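Local coordinates for zinc phosphodiesterase ELAC protein 1 (Homo sapiens, PDB 3ZWF) that uses two zinc ions to cleave extra 3' nucleotides from tRNA precursors and, in tRNA repair, removes a 2',3'-cyclic phosphate, at residues 274-277 / 278-282. Numbering follows the deposited sequence.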
loop_
_atom_site.group_PDB
_atom_site.type_symbol
_atom_site.label_atom_id
_atom_site.label_comp_id
_atom_site.label_asym_id
_atom_site.label_seq_id
_atom_site.Cartn_x
_atom_site.Cartn_y
_atom_site.Cartn_z
ATOM N N ALA A 274 20.263 7.467 6.161
ATOM C CA ALA A 274 21.083 7.143 7.331
ATOM C C ALA A 274 20.248 6.278 8.265
ATOM O O ALA A 274 19.746 6.755 9.276
ATOM C CB ALA A 274 21.567 8.390 8.058
ATOM N N THR A 275 20.097 5.023 7.860
ATOM C CA THR A 275 19.167 4.107 8.535
ATOM C C THR A 275 19.497 3.895 10.013
ATOM O O THR A 275 18.607 3.940 10.886
ATOM C CB THR A 275 19.020 2.748 7.794
ATOM O OG1 THR A 275 18.588 2.982 6.445
ATOM C CG2 THR A 275 18.023 1.867 8.541
ATOM N N LEU A 276 20.787 3.709 10.308
ATOM C CA LEU A 276 21.220 3.421 11.656
ATOM C C LEU A 276 22.312 4.408 12.047
ATOM O O LEU A 276 22.928 5.042 11.193
ATOM C CB LEU A 276 21.797 2.013 11.759
ATOM C CG LEU A 276 20.839 0.869 11.504
ATOM C CD1 LEU A 276 21.559 -0.464 11.648
ATOM C CD2 LEU A 276 19.719 1.009 12.529
ATOM N N ASP A 277 22.542 4.503 13.341
ATOM C CA ASP A 277 23.587 5.376 13.859
ATOM C C ASP A 277 24.956 4.739 13.625
ATOM O O ASP A 277 25.075 3.542 13.317
ATOM C CB ASP A 277 23.391 5.673 15.338
ATOM C CG ASP A 277 23.346 4.422 16.164
ATOM O OD1 ASP A 277 22.308 3.735 16.133
ATOM O OD2 ASP A 277 24.369 4.089 16.785
ATOM N N ASP A 278 25.992 5.537 13.750
ATOM C CA ASP A 278 27.356 5.090 13.381
ATOM C C ASP A 278 27.858 3.903 14.190
ATOM O O ASP A 278 28.631 3.106 13.693
ATOM C CB ASP A 278 28.376 6.228 13.541
ATOM C CG ASP A 278 28.186 7.337 12.535
ATOM O OD1 ASP A 278 27.749 7.087 11.420
ATOM O OD2 ASP A 278 28.503 8.494 12.864
ATOM N N ALA A 279 27.441 3.808 15.446
ATOM C CA ALA A 279 27.823 2.668 16.291
ATOM C C ALA A 279 27.313 1.324 15.715
ATOM O O ALA A 279 27.836 0.266 16.034
ATOM C CB ALA A 279 27.307 2.872 17.697
ATOM N N GLN A 280 26.291 1.385 14.874
ATOM C CA GLN A 280 25.746 0.167 14.198
ATOM C C GLN A 280 26.133 0.052 12.727
ATOM O O GLN A 280 25.398 -0.537 11.912
ATOM C CB GLN A 280 24.232 0.126 14.325
ATOM C CG GLN A 280 23.728 0.247 15.765
ATOM C CD GLN A 280 22.257 -0.093 15.898
ATOM O OE1 GLN A 280 21.412 0.770 16.122
ATOM N NE2 GLN A 280 21.954 -1.347 15.745
ATOM N N MET A 281 27.308 0.570 12.392
ATOM C CA MET A 281 27.781 0.595 11.009
ATOM C C MET A 281 27.859 -0.814 10.423
ATOM O O MET A 281 27.483 -1.011 9.276
ATOM C CB MET A 281 29.138 1.265 10.889
ATOM C CG MET A 281 29.530 1.564 9.453
ATOM S SD MET A 281 31.042 2.541 9.307
ATOM C CE MET A 281 30.524 4.121 9.995
ATOM N N ASP A 282 28.348 -1.773 11.203
ATOM C CA ASP A 282 28.451 -3.165 10.723
ATOM C C ASP A 282 27.078 -3.723 10.351
ATOM O O ASP A 282 26.902 -4.264 9.262
ATOM C CB ASP A 282 29.131 -4.073 11.758
ATOM C CG ASP A 282 30.615 -3.806 11.898
ATOM O OD1 ASP A 282 31.206 -3.160 11.005
ATOM O OD2 ASP A 282 31.196 -4.243 12.913
#
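In this metallo-beta-lactamase-type enzyme, the loop that leaves strand 269-273 enters helix 281-286 through a tight turn in which Asp-277 meets Ala-279 and Gln-280. The turn is closed by the backbone: Gln-280 N donates to Asp-277 O at 2.9 Å, the three-residue spacing of a 3-10 turn. Met-281 N then bonds to Asp-278 O at 3.1 Å, carrying the winding into the helix. The side chain of Asp-277 folds back over the same turn. With chi1 at 57°, its CG lies between the backbone N and the carbonyl carbon, which brings OD2 to a weak bond with Ala-279 N at 3.4 Å, bent to 124°. OD2 also lies 3.3 Å from Ala-279 CB, a methyl small enough to sit close beside the carboxylate. Gln-280, at the N-cap position, sends its side chain back along the loop. Its aliphatic part has a second neighbour: Leu-276 crosses it at about a right angle, CD1 reaching Gln-280 CB at 3.8 Å, so a side chain with a methylene stem to pack on the leucine suits this partly exposed place. Asp-278 turns its carboxylate elsewhere; OD1 accepts a hydrogen bond from Gln-293 N and pairs with Thr-291 OG1, tying the turn to the start of helix 292-301. At the other end of the loop, Thr-275 OG1 bonds to ND1 of the zinc ligand His-311, linking the loop to the metal site. The carboxylate of Asp-277, beside a backbone N-H ahead of the helix, would probably interact favourably with the helix dipole, adding a modest electrostatic contribution to the backbone bonds that define the turn.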